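Local coordinates for protein iron-containing superoxide dismutase B2 (Trypanosoma brucei, PDB 3ESF) that probably catalyses the disproportionation of superoxide into hydrogen peroxide and dioxygen at a bound iron(III) ion, at residues A[20-23]-A[24-28]; A[32-35]-A[36-40]; A[45-48]-A[49-52]; A[129-132]-A[133-136]. The protein carries 1 engineered substitution. One frame throughout, in Å; residues are numbered along the deposited sequence.

Interaction 1. Residues A[20-23]-A[24-28]; sequences ISKE and QVTFH. With FE (Fe (III) ion), chain E.
Ser21 turns its hydroxyl in between its own backbone N and carbonyl carbon (chi1 73°), and Thr26 lays OG1 beside its own N (chi1 -64°); both oxygens thereby meet backbone groups of the first turn of helix 22-45. Ser21 OG accepts from Gln24 N at 3.0 Å in an almost straight N-cap bond, while the carbonyl of the same residue takes Val25 N at 2.9 Å to Ser21 O, so one residue receives two N-H groups that begin the helix. OG has a second partner in Asp170, which ties the cap to helix 168-171. Thr26 grips the carbonyl of Lys22 twice: its N and its hydroxyl approach from opposite faces of the peptide plane, OG1 donating at 2.7 Å to Lys22 O from well above that plane. Beside this, Glu23 and Phe27 run side by side, Glu23 CG lying 3.8 Å from Phe27 CD2, with Glu23 O at the ring edge. Inward, Ile20 CG2 meets Val25 CG2 at 3.5 Å, the two side chains crossing at about a right angle. Gln24 bends at its second torsion and uses its amide oxygen on Asp170 N. Two turns beyond the cap, His28 NE2 binds the iron at 2.2 Å, and a water sits 2.1 Å from the metal; His76, Asp161 and His165 complete the protein ligands. A serine-capped helix start leading to the first metal-binding histidine is how the alpha-hairpin domain of this iron/manganese superoxide dismutase delivers a ligand to the iron.

Interaction 2. Residues A[32-35]-A[36-40]; sequences HHMG and YVTKL
Tyr36 packs its ring close against the carbonyl of His32, one turn back in helix 22-45, with Tyr36 CD2 only 3.0 Å from His32 O. With CG beside the backbone N (chi1 -61°), the ring leans back along the helix beside this oxygen, which meets it obliquely. The same carbonyl accepts from Tyr36 N at 3.3 Å to His32 O, and His33 O takes a weak share of that N-H, making this the dense, buried part of the contact. Val37 continues it: the bent Met34 chain folds forward and lays its methyl on the valine, Met34 CE to Val37 CB 3.6 Å. The opposite character belongs to Thr38 and Lys39, both exposed. Thr38 N bonds to Met34 O at 3.0 Å. The threonine hydroxyl lies near the same oxygen. Lys39 N donates to Gly35 O at 3.0 Å, and the lysine side chain runs out extended after Lys39 CG passes 3.4 Å from Gly35 O. Among the surrounding elements, Tyr36 OH bonds to Gln72 and the ring rests on Ile73 of helix 64-81. His33 bonds to Trp80 of that helix, whereas His32 stacks on His165 and reaches Tyr168 of the second subunit, so this part of helix 22-45 contacts both helix 64-81 and the second subunit.

Interaction 3. Residues A[45-48]-A[49-52]; sequences NSNP and ALAA
Asn47 is the N-cap of the short helix 48-51, and its side-chain oxygen receives the backbone N-H of Leu50 three residues on. The bond is nearly straight at the hydrogen (171°) and measures 3.1 Å from Leu50 N to Asn47 OD1, yet the donor stands high above the amide plane, about 70° out of it, instead of meeting a lone pair. The main-chain carbonyl supplies a second bond: Ala51 N donates to Asn47 O at 3.1 Å, close to the axis of that carbonyl. Side chain and carbonyl of one residue thus take up two of the N-H groups at the helix start. Pro48 follows directly; a proline is tolerated in the first helical position, where the N-H would have no helical carbonyl four residues back. One residue further, Ala52 N makes a weak bond to Pro48 O.

Packing surrounds these bonds. Asn47 carries CG anti to its own N (chi1 -176°), which swings the amide forward over the helix; there it crosses the Leu50 side chain at about a right angle, with Leu50 CB 3.6 Å from Asn47 CG. Ala49 brings its methyl up to the same oxygen that caps Leu50, Ala49 CB 3.5 Å from Asn47 OD1, and Ala51 places its methyl near the carbonyls of Asn47 and Pro48. Leu50 is the buried member and rests on Ala43, while Ala51 touches Ala44, so the helix folds back on the end of helix 22-45. Most of its other residues are exposed. The amide nitrogen also lies against the leucine, Asn47 ND2 being 3.6 Å from Leu50 CB.

Interaction 4. Residues A[129-132]-A[133-136]; sequences VQDT and TTKK
A beta hairpin joins strand 124-131 to strand 137-143, and its turn is built round Asp131, the last strand residue, which makes an Asx turn with Thr133. Asp131 OD1 accepts two backbone N-H groups: Thr133 N at 2.8 Å comes nearly along the C-O axis of the carboxylate, and Thr134 N at 3.0 Å to Asp131 OD1 enters from above the carboxylate plane. CG anti to the backbone N (chi1 -172°) points the carboxylate into the loop, where one oxygen pins both peptides. The backbone of Asp131 closes the base. Its N donates to Lys136 O at 2.9 Å, almost in line with that carbonyl, and its O takes a weak bond from Lys135 N. Thr132 to Thr134 have right-handed helical backbone conformations before Lys135 takes a left-handed one (phi 76°), which brings the chain back beside the strand.

Gln130 adds a side-chain bond: its extended chain sends NE2 to Lys135 O at 3.2 Å, the acceptor lying in the plane of the amide. Thr134 adds an ST turn, with Lys136 N donating to Thr134 OG1 at 3.1 Å. Strand 154-161 flanks the other side: Gln130 and Thr132 touch Lys155, and Thr132 hydrogen-bonds by its backbone to Asp153, in the loop just before that strand. At the exposed tip a water bridges the hydroxyls of Thr132 and Thr133, 2.6 Å from Thr132 OG1. Lys135, folded back at its second torsion, ends with NZ donating to Thr132 O at 3.2 Å.

In the fold
From the N terminus the four contacts follow one another in series, none nested or crossed. Interaction 1 ends the loop leading into helix 22-45 by capping it, and interaction 2 lies further along the same helix; probable hydrogen bonds from His32 N to Phe27 O and His33 N to His28 O join them, and both touch the second subunit. Interaction 3 turns the chain after that helix into helix 48-51, its nearest atoms about 4 Å from interaction 2. These three belong to the alpha-hairpin domain. Interaction 4, in the C-terminal domain, closes the turn between strands 124-131 and 137-143, its centre about 33 Å from that of interaction 1, across the chain's centre.

Interaction 1. Residues A[20-23]-A[24-28]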
ATOM      1  N   ILE A  20       1.725  19.244  -6.420  1.00 20.90           N
ATOM      2  CA  ILE A  20       1.105  17.997  -6.888  1.00 20.58           C
ATOM      3  C   ILE A  20       0.858  18.133  -8.396  1.00 19.95           C
ATOM      4  O   ILE A  20      -0.011  18.866  -8.816  1.00 20.43           O
ATOM      5  CB  ILE A  20      -0.169  17.556  -6.048  1.00 20.34           C
ATOM      6  CG1 ILE A  20       0.147  17.467  -4.542  1.00 21.33           C
ATOM      7  CG2 ILE A  20      -0.649  16.191  -6.495  1.00 21.09           C
ATOM      8  CD1 ILE A  20      -1.004  17.046  -3.608  1.00 19.77           C
ATOM      9  N   SER A  21       1.636  17.418  -9.199  1.00 19.69           N
ATOM     10  CA  SER A  21       1.706  17.675 -10.634  1.00 19.50           C
ATOM     11  C   SER A  21       0.460  17.207 -11.384  1.00 19.54           C
ATOM     12  O   SER A  21      -0.301  16.331 -10.918  1.00 19.36           O
ATOM     13  CB  SER A  21       2.947  16.990 -11.223  1.00 19.62           C
ATOM     14  OG  SER A  21       2.769  15.573 -11.293  1.00 18.80           O
ATOM     15  N   LYS A  22       0.286  17.766 -12.572  1.00 19.34           N
ATOM     16  CA  LYS A  22      -0.733  17.326 -13.482  1.00 19.29           C
ATOM     17  C   LYS A  22      -0.676  15.805 -13.695  1.00 19.54           C
ATOM     18  O   LYS A  22      -1.709  15.151 -13.626  1.00 18.77           O
ATOM     19  CB  LYS A  22      -0.604  18.085 -14.811  1.00 19.55           C
ATOM     20  CG  LYS A  22      -1.818  17.992 -15.688  1.00 19.55           C
ATOM     21  CD  LYS A  22      -1.523  18.566 -17.072  1.00 20.49           C
ATOM     22  CE  LYS A  22      -2.425  17.922 -18.118  1.00 22.02           C
ATOM     23  NZ  LYS A  22      -2.537  18.760 -19.353  1.00 22.28           N
ATOM     24  N   GLU A  23       0.524  15.261 -13.938  1.00 19.74           N
ATOM     25  CA  GLU A  23       0.686  13.814 -14.113  1.00 20.71           C
ATOM     26  C   GLU A  23       0.294  12.979 -12.889  1.00 19.61           C
ATOM     27  O   GLU A  23      -0.400  11.988 -13.033  1.00 19.54           O
ATOM     28  CB  GLU A  23       2.078  13.423 -14.640  1.00 21.20           C
ATOM     29  CG  GLU A  23       2.159  11.922 -15.028  1.00 22.82           C
ATOM     30  CD  GLU A  23       3.543  11.479 -15.487  1.00 24.19           C
ATOM     31  OE1 GLU A  23       4.553  11.913 -14.884  1.00 28.10           O
ATOM     32  OE2 GLU A  23       3.614  10.688 -16.460  1.00 30.72           O
ATOM     33  N   GLN A  24       0.734  13.392 -11.700  1.00 19.23           N
ATOM     34  CA  GLN A  24       0.329  12.763 -10.431  1.00 19.03           C
ATOM     35  C   GLN A  24      -1.196  12.754 -10.197  1.00 18.80           C
ATOM     36  O   GLN A  24      -1.781  11.720  -9.868  1.00 19.14           O
ATOM     37  CB  GLN A  24       1.036  13.453  -9.232  1.00 19.12           C
ATOM     38  CG  GLN A  24       0.758  12.815  -7.862  1.00 19.22           C
ATOM     39  CD  GLN A  24       1.264  11.367  -7.748  1.00 21.42           C
ATOM     40  OE1 GLN A  24       2.412  11.127  -7.346  1.00 19.17           O
ATOM     41  NE2 GLN A  24       0.396  10.399  -8.082  1.00 21.51           N
ATOM     42  N   VAL A  25      -1.823  13.911 -10.350  1.00 19.14           N
ATOM     43  CA  VAL A  25      -3.276  14.039 -10.244  1.00 19.32           C
ATOM     44  C   VAL A  25      -4.025  13.238 -11.349  1.00 19.19           C
ATOM     45  O   VAL A  25      -5.066  12.624 -11.076  1.00 19.15           O
ATOM     46  CB  VAL A  25      -3.702  15.544 -10.241  1.00 19.60           C
ATOM     47  CG1 VAL A  25      -5.236  15.693 -10.248  1.00 19.05           C
ATOM     48  CG2 VAL A  25      -3.072  16.289  -9.031  1.00 18.59           C
ATOM     49  N   THR A  26      -3.496  13.247 -12.573  1.00 19.32           N
ATOM     50  CA  THR A  26      -4.113  12.501 -13.704  1.00 19.62           C
ATOM     51  C   THR A  26      -4.160  11.012 -13.438  1.00 19.45           C
ATOM     52  O   THR A  26      -5.236  10.416 -13.527  1.00 19.60           O
ATOM     53  CB  THR A  26      -3.386  12.739 -15.035  1.00 19.34           C
ATOM     54  OG1 THR A  26      -3.508  14.116 -15.382  1.00 19.49           O
ATOM     55  CG2 THR A  26      -4.021  11.935 -16.139  1.00 20.33           C
ATOM     56  N   PHE A  27      -3.014  10.398 -13.128  1.00 19.36           N
ATOM     57  CA  PHE A  27      -3.033   8.953 -12.823  1.00 19.31           C
ATOM     58  C   PHE A  27      -3.932   8.663 -11.631  1.00 19.48           C
ATOM     59  O   PHE A  27      -4.709   7.706 -11.657  1.00 20.38           O
ATOM     60  CB  PHE A  27      -1.618   8.351 -12.659  1.00 19.30           C
ATOM     61  CG  PHE A  27      -0.967   7.994 -13.969  1.00 19.68           C
ATOM     62  CD1 PHE A  27      -1.164   6.739 -14.537  1.00 19.28           C
ATOM     63  CD2 PHE A  27      -0.210   8.934 -14.664  1.00 19.28           C
ATOM     64  CE1 PHE A  27      -0.580   6.409 -15.766  1.00 20.47           C
ATOM     65  CE2 PHE A  27       0.377   8.619 -15.879  1.00 19.83           C
ATOM     66  CZ  PHE A  27       0.186   7.358 -16.440  1.00 21.06           C
ATOM     67  N   HIS A  28      -3.852   9.493 -10.598  1.00 19.00           N
ATOM     68  CA  HIS A  28      -4.558   9.200  -9.360  1.00 18.84           C
ATOM     69  C   HIS A  28      -6.099   9.240  -9.535  1.00 19.06           C
ATOM     70  O   HIS A  28      -6.834   8.333  -9.074  1.00 18.37           O
ATOM     71  CB  HIS A  28      -4.081  10.169  -8.273  1.00 17.91           C
ATOM     72  CG  HIS A  28      -4.420   9.728  -6.894  1.00 17.23           C
ATOM     73  ND1 HIS A  28      -4.137  10.485  -5.785  1.00 16.49           N
ATOM     74  CD2 HIS A  28      -5.041   8.612  -6.443  1.00 16.09           C
ATOM     75  CE1 HIS A  28      -4.567   9.857  -4.706  1.00 16.43           C
ATOM     76  NE2 HIS A  28      -5.116   8.718  -5.081  1.00 15.69           N
TER
HETATM   77 FE    FE E 198      -5.575   7.048  -3.752  1.00 21.69          FE
HETATM   78  O   HOH W   1      -5.910   5.605  -2.209  1.00 20.31           O

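Interaction 2. Residues A[32-35]-A[36-40]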
ATOM      1  N   HIS A  32      -6.755   5.345 -10.680  1.00 19.41           N
ATOM      2  CA  HIS A  32      -7.170   4.787  -9.393  1.00 19.41           C
ATOM      3  C   HIS A  32      -8.591   5.121  -8.997  1.00 19.85           C
ATOM      4  O   HIS A  32      -9.385   4.202  -8.785  1.00 20.09           O
ATOM      5  CB  HIS A  32      -6.177   5.110  -8.256  1.00 19.67           C
ATOM      6  CG  HIS A  32      -4.800   4.597  -8.532  1.00 19.21           C
ATOM      7  ND1 HIS A  32      -4.448   3.283  -8.314  1.00 16.11           N
ATOM      8  CD2 HIS A  32      -3.722   5.188  -9.103  1.00 18.73           C
ATOM      9  CE1 HIS A  32      -3.195   3.098  -8.689  1.00 19.26           C
ATOM     10  NE2 HIS A  32      -2.733   4.234  -9.184  1.00 18.98           N
ATOM     11  N   HIS A  33      -8.907   6.412  -8.911  1.00 19.96           N
ATOM     12  CA  HIS A  33     -10.208   6.883  -8.415  1.00 19.89           C
ATOM     13  C   HIS A  33     -11.328   6.420  -9.364  1.00 20.16           C
ATOM     14  O   HIS A  33     -12.284   5.753  -8.927  1.00 20.18           O
ATOM     15  CB  HIS A  33     -10.197   8.422  -8.181  1.00 19.21           C
ATOM     16  CG  HIS A  33     -11.387   8.948  -7.417  1.00 18.46           C
ATOM     17  ND1 HIS A  33     -11.609  10.292  -7.213  1.00 18.95           N
ATOM     18  CD2 HIS A  33     -12.439   8.308  -6.842  1.00 16.71           C
ATOM     19  CE1 HIS A  33     -12.738  10.460  -6.542  1.00 18.56           C
ATOM     20  NE2 HIS A  33     -13.257   9.265  -6.301  1.00 18.26           N
ATOM     21  N   MET A  34     -11.195   6.728 -10.654  1.00 20.15           N
ATOM     22  CA  MET A  34     -12.179   6.258 -11.635  1.00 21.02           C
ATOM     23  C   MET A  34     -12.219   4.739 -11.789  1.00 19.91           C
ATOM     24  O   MET A  34     -13.256   4.194 -12.092  1.00 19.21           O
ATOM     25  CB  MET A  34     -11.993   6.908 -13.021  1.00 21.47           C
ATOM     26  CG  MET A  34     -12.850   8.169 -13.278  1.00 25.91           C
ATOM     27  SD  MET A  34     -14.676   8.074 -13.129  1.00 31.80           S
ATOM     28  CE  MET A  34     -15.004   6.459 -13.796  1.00 31.26           C
ATOM     29  N   GLY A  35     -11.085   4.077 -11.577  1.00 19.91           N
ATOM     30  CA  GLY A  35     -11.041   2.611 -11.567  1.00 19.75           C
ATOM     31  C   GLY A  35     -11.999   1.967 -10.581  1.00 20.11           C
ATOM     32  O   GLY A  35     -12.621   0.933 -10.897  1.00 20.88           O
ATOM     33  N   TYR A  36     -12.125   2.545  -9.390  1.00 19.79           N
ATOM     34  CA  TYR A  36     -13.080   2.052  -8.390  1.00 19.70           C
ATOM     35  C   TYR A  36     -14.519   2.176  -8.878  1.00 19.54           C
ATOM     36  O   TYR A  36     -15.323   1.268  -8.683  1.00 18.90           O
ATOM     37  CB  TYR A  36     -12.917   2.778  -7.038  1.00 20.49           C
ATOM     38  CG  TYR A  36     -11.547   2.611  -6.384  1.00 20.42           C
ATOM     39  CD1 TYR A  36     -11.070   1.344  -6.036  1.00 21.24           C
ATOM     40  CD2 TYR A  36     -10.740   3.721  -6.103  1.00 21.38           C
ATOM     41  CE1 TYR A  36      -9.805   1.175  -5.444  1.00 20.56           C
ATOM     42  CE2 TYR A  36      -9.473   3.564  -5.498  1.00 22.37           C
ATOM     43  CZ  TYR A  36      -9.021   2.278  -5.171  1.00 22.58           C
ATOM     44  OH  TYR A  36      -7.788   2.105  -4.577  1.00 24.33           O
ATOM     45  N   VAL A  37     -14.838   3.319  -9.492  1.00 19.19           N
ATOM     46  CA  VAL A  37     -16.169   3.573 -10.073  1.00 18.32           C
ATOM     47  C   VAL A  37     -16.510   2.518 -11.130  1.00 18.89           C
ATOM     48  O   VAL A  37     -17.621   1.951 -11.146  1.00 18.04           O
ATOM     49  CB  VAL A  37     -16.254   4.972 -10.724  1.00 18.71           C
ATOM     50  CG1 VAL A  37     -17.652   5.222 -11.331  1.00 16.65           C
ATOM     51  CG2 VAL A  37     -15.894   6.058  -9.711  1.00 18.23           C
ATOM     52  N   THR A  38     -15.545   2.282 -12.013  1.00 19.00           N
ATOM     53  CA  THR A  38     -15.645   1.288 -13.051  1.00 20.17           C
ATOM     54  C   THR A  38     -15.972  -0.087 -12.468  1.00 19.87           C
ATOM     55  O   THR A  38     -16.908  -0.731 -12.910  1.00 20.03           O
ATOM     56  CB  THR A  38     -14.363   1.252 -13.878  1.00 20.15           C
ATOM     57  OG1 THR A  38     -14.231   2.515 -14.554  1.00 22.26           O
ATOM     58  CG2 THR A  38     -14.402   0.105 -14.887  1.00 21.61           C
ATOM     59  N   LYS A  39     -15.211  -0.508 -11.464  1.00 20.32           N
ATOM     60  CA  LYS A  39     -15.426  -1.802 -10.842  1.00 20.92           C
ATOM     61  C   LYS A  39     -16.765  -1.861 -10.118  1.00 20.19           C
ATOM     62  O   LYS A  39     -17.430  -2.879 -10.157  1.00 20.22           O
ATOM     63  CB  LYS A  39     -14.285  -2.140  -9.885  1.00 21.56           C
ATOM     64  CG  LYS A  39     -12.960  -2.459 -10.573  1.00 23.62           C
ATOM     65  CD  LYS A  39     -12.038  -3.191  -9.646  1.00 29.10           C
ATOM     66  CE  LYS A  39     -10.581  -2.978 -10.094  1.00 34.35           C
ATOM     67  NZ  LYS A  39      -9.582  -3.744  -9.258  1.00 37.43           N
ATOM     68  N   LEU A  40     -17.151  -0.774  -9.455  1.00 20.01           N
ATOM     69  CA  LEU A  40     -18.440  -0.723  -8.746  1.00 19.43           C
ATOM     70  C   LEU A  40     -19.602  -0.788  -9.715  1.00 19.28           C
ATOM     71  O   LEU A  40     -20.589  -1.467  -9.448  1.00 18.95           O
ATOM     72  CB  LEU A  40     -18.548   0.496  -7.807  1.00 19.14           C
ATOM     73  CG  LEU A  40     -19.808   0.600  -6.907  1.00 20.30           C
ATOM     74  CD1 LEU A  40     -19.948  -0.593  -5.989  1.00 19.64           C
ATOM     75  CD2 LEU A  40     -19.836   1.868  -6.084  1.00 18.39           C
TER

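Interaction 3. Residues A[45-48]-A[49-52]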
ATOM      1  N   ASN A  45     -24.187  -3.570 -12.279  1.00 22.44           N
ATOM      2  CA  ASN A  45     -24.832  -3.985 -13.541  1.00 23.38           C
ATOM      3  C   ASN A  45     -25.735  -5.220 -13.372  1.00 22.98           C
ATOM      4  O   ASN A  45     -26.822  -5.313 -13.973  1.00 22.87           O
ATOM      5  CB  ASN A  45     -23.750  -4.204 -14.627  1.00 24.33           C
ATOM      6  CG  ASN A  45     -24.320  -4.532 -16.012  1.00 27.59           C
ATOM      7  OD1 ASN A  45     -25.205  -3.840 -16.523  1.00 32.40           O
ATOM      8  ND2 ASN A  45     -23.783  -5.586 -16.641  1.00 30.32           N
ATOM      9  N   SER A  46     -25.311  -6.155 -12.527  1.00 22.70           N
ATOM     10  CA  SER A  46     -26.101  -7.363 -12.316  1.00 23.06           C
ATOM     11  C   SER A  46     -26.853  -7.396 -10.980  1.00 21.98           C
ATOM     12  O   SER A  46     -27.496  -8.393 -10.668  1.00 22.52           O
ATOM     13  CB  SER A  46     -25.227  -8.630 -12.508  1.00 23.49           C
ATOM     14  OG  SER A  46     -24.274  -8.783 -11.458  1.00 24.50           O
ATOM     15  N   ASN A  47     -26.807  -6.297 -10.228  1.00 20.92           N
ATOM     16  CA  ASN A  47     -27.439  -6.205  -8.906  1.00 19.94           C
ATOM     17  C   ASN A  47     -28.181  -4.865  -8.772  1.00 19.08           C
ATOM     18  O   ASN A  47     -27.603  -3.904  -8.302  1.00 18.61           O
ATOM     19  CB  ASN A  47     -26.356  -6.408  -7.820  1.00 20.09           C
ATOM     20  CG  ASN A  47     -26.907  -6.431  -6.372  1.00 20.97           C
ATOM     21  OD1 ASN A  47     -28.047  -6.057  -6.092  1.00 22.00           O
ATOM     22  ND2 ASN A  47     -26.059  -6.850  -5.445  1.00 21.34           N
ATOM     23  N   PRO A  48     -29.462  -4.809  -9.206  1.00 18.82           N
ATOM     24  CA  PRO A  48     -30.260  -3.570  -9.186  1.00 18.42           C
ATOM     25  C   PRO A  48     -30.333  -2.932  -7.785  1.00 17.99           C
ATOM     26  O   PRO A  48     -30.328  -1.711  -7.662  1.00 17.10           O
ATOM     27  CB  PRO A  48     -31.651  -4.040  -9.659  1.00 18.29           C
ATOM     28  CG  PRO A  48     -31.416  -5.309 -10.378  1.00 18.34           C
ATOM     29  CD  PRO A  48     -30.240  -5.956  -9.713  1.00 18.71           C
ATOM     30  N   ALA A  49     -30.398  -3.772  -6.746  1.00 17.86           N
ATOM     31  CA  ALA A  49     -30.418  -3.317  -5.347  1.00 17.76           C
ATOM     32  C   ALA A  49     -29.173  -2.519  -4.948  1.00 17.72           C
ATOM     33  O   ALA A  49     -29.261  -1.425  -4.378  1.00 16.75           O
ATOM     34  CB  ALA A  49     -30.626  -4.512  -4.391  1.00 17.43           C
ATOM     35  N   LEU A  50     -28.007  -3.074  -5.258  1.00 17.39           N
ATOM     36  CA  LEU A  50     -26.754  -2.360  -5.076  1.00 17.60           C
ATOM     37  C   LEU A  50     -26.692  -1.043  -5.875  1.00 17.10           C
ATOM     38  O   LEU A  50     -26.234  -0.023  -5.359  1.00 16.80           O
ATOM     39  CB  LEU A  50     -25.557  -3.269  -5.450  1.00 17.41           C
ATOM     40  CG  LEU A  50     -24.159  -2.669  -5.424  1.00 17.52           C
ATOM     41  CD1 LEU A  50     -23.834  -2.239  -3.993  1.00 17.83           C
ATOM     42  CD2 LEU A  50     -23.109  -3.676  -5.945  1.00 18.03           C
ATOM     43  N   ALA A  51     -27.129  -1.091  -7.126  1.00 17.13           N
ATOM     44  CA  ALA A  51     -27.116   0.066  -8.020  1.00 17.52           C
ATOM     45  C   ALA A  51     -27.949   1.240  -7.476  1.00 17.75           C
ATOM     46  O   ALA A  51     -27.660   2.404  -7.767  1.00 17.62           O
ATOM     47  CB  ALA A  51     -27.610  -0.372  -9.413  1.00 17.80           C
ATOM     48  N   ALA A  52     -28.963   0.916  -6.669  1.00 17.54           N
ATOM     49  CA  ALA A  52     -29.893   1.895  -6.063  1.00 17.89           C
ATOM     50  C   ALA A  52     -29.388   2.494  -4.739  1.00 18.48           C
ATOM     51  O   ALA A  52     -30.021   3.397  -4.183  1.00 18.68           O
ATOM     52  CB  ALA A  52     -31.226   1.231  -5.830  1.00 17.29           C
TER

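Interaction 4. Residues A[129-132]-A[133-136]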
ATOM      1  N   VAL A 129     -10.984  14.081  12.243  1.00 18.06           N
ATOM      2  CA  VAL A 129     -12.400  13.785  12.421  1.00 17.78           C
ATOM      3  C   VAL A 129     -12.927  14.460  13.670  1.00 18.17           C
ATOM      4  O   VAL A 129     -12.165  14.833  14.566  1.00 17.65           O
ATOM      5  CB  VAL A 129     -12.738  12.232  12.507  1.00 17.43           C
ATOM      6  CG1 VAL A 129     -12.249  11.463  11.295  1.00 16.66           C
ATOM      7  CG2 VAL A 129     -12.236  11.625  13.834  1.00 17.26           C
ATOM      8  N   GLN A 130     -14.242  14.624  13.721  1.00 18.73           N
ATOM      9  CA  GLN A 130     -14.892  15.091  14.933  1.00 18.95           C
ATOM     10  C   GLN A 130     -15.741  13.965  15.504  1.00 19.32           C
ATOM     11  O   GLN A 130     -16.507  13.322  14.778  1.00 18.67           O
ATOM     12  CB  GLN A 130     -15.765  16.303  14.637  1.00 18.69           C
ATOM     13  CG  GLN A 130     -16.362  16.947  15.920  1.00 18.65           C
ATOM     14  CD  GLN A 130     -17.377  18.029  15.625  1.00 20.19           C
ATOM     15  OE1 GLN A 130     -17.985  18.046  14.552  1.00 22.27           O
ATOM     16  NE2 GLN A 130     -17.581  18.928  16.582  1.00 17.21           N
ATOM     17  N   ASP A 131     -15.588  13.726  16.803  1.00 19.75           N
ATOM     18  CA  ASP A 131     -16.573  12.974  17.581  1.00 20.69           C
ATOM     19  C   ASP A 131     -17.893  13.788  17.743  1.00 20.55           C
ATOM     20  O   ASP A 131     -17.928  14.859  18.356  1.00 20.72           O
ATOM     21  CB  ASP A 131     -15.988  12.613  18.957  1.00 21.52           C
ATOM     22  CG  ASP A 131     -16.884  11.667  19.747  1.00 23.53           C
ATOM     23  OD1 ASP A 131     -18.084  11.956  19.900  1.00 24.57           O
ATOM     24  OD2 ASP A 131     -16.386  10.629  20.223  1.00 25.96           O
ATOM     25  N   THR A 132     -18.981  13.276  17.189  1.00 20.68           N
ATOM     26  CA  THR A 132     -20.227  14.010  17.132  1.00 20.92           C
ATOM     27  C   THR A 132     -20.990  14.017  18.474  1.00 21.17           C
ATOM     28  O   THR A 132     -21.916  14.789  18.648  1.00 21.06           O
ATOM     29  CB  THR A 132     -21.118  13.538  15.938  1.00 21.38           C
ATOM     30  OG1 THR A 132     -21.579  12.202  16.152  1.00 20.61           O
ATOM     31  CG2 THR A 132     -20.310  13.574  14.645  1.00 21.83           C
ATOM     32  N   THR A 133     -20.566  13.169  19.415  1.00 21.58           N
ATOM     33  CA  THR A 133     -21.130  13.139  20.770  1.00 22.56           C
ATOM     34  C   THR A 133     -20.414  14.150  21.682  1.00 22.47           C
ATOM     35  O   THR A 133     -21.053  15.035  22.257  1.00 22.56           O
ATOM     36  CB  THR A 133     -21.051  11.712  21.386  1.00 22.57           C
ATOM     37  OG1 THR A 133     -21.573  10.757  20.451  1.00 24.88           O
ATOM     38  CG2 THR A 133     -21.847  11.623  22.687  1.00 23.76           C
ATOM     39  N   THR A 134     -19.092  14.016  21.797  1.00 22.54           N
ATOM     40  CA  THR A 134     -18.286  14.890  22.659  1.00 22.71           C
ATOM     41  C   THR A 134     -17.926  16.218  21.995  1.00 22.32           C
ATOM     42  O   THR A 134     -17.603  17.184  22.675  1.00 22.12           O
ATOM     43  CB  THR A 134     -16.981  14.202  23.084  1.00 22.64           C
ATOM     44  OG1 THR A 134     -16.058  14.198  21.988  1.00 22.91           O
ATOM     45  CG2 THR A 134     -17.258  12.760  23.538  1.00 23.46           C
ATOM     46  N   LYS A 135     -17.970  16.240  20.664  1.00 21.96           N
ATOM     47  CA  LYS A 135     -17.615  17.408  19.848  1.00 22.11           C
ATOM     48  C   LYS A 135     -16.092  17.627  19.748  1.00 21.60           C
ATOM     49  O   LYS A 135     -15.636  18.565  19.071  1.00 21.37           O
ATOM     50  CB  LYS A 135     -18.364  18.697  20.293  1.00 22.35           C
ATOM     51  CG  LYS A 135     -19.885  18.546  20.437  1.00 23.96           C
ATOM     52  CD  LYS A 135     -20.571  18.270  19.103  1.00 27.51           C
ATOM     53  CE  LYS A 135     -22.090  18.363  19.215  1.00 28.19           C
ATOM     54  NZ  LYS A 135     -22.745  17.808  17.995  1.00 31.32           N
ATOM     55  N   LYS A 136     -15.312  16.756  20.396  1.00 21.00           N
ATOM     56  CA  LYS A 136     -13.841  16.795  20.278  1.00 21.27           C
ATOM     57  C   LYS A 136     -13.352  16.409  18.895  1.00 20.36           C
ATOM     58  O   LYS A 136     -13.893  15.496  18.265  1.00 20.35           O
ATOM     59  CB  LYS A 136     -13.140  15.870  21.291  1.00 21.50           C
ATOM     60  CG  LYS A 136     -13.130  16.324  22.731  1.00 24.35           C
ATOM     61  CD  LYS A 136     -12.428  17.678  22.925  1.00 28.86           C
ATOM     62  CE  LYS A 136     -12.444  18.087  24.382  1.00 29.42           C
ATOM     63  NZ  LYS A 136     -12.758  19.522  24.508  1.00 31.50           N
TER
HETATM   64  O   HOH W   2     -23.093  10.880  17.846  1.00 34.36           O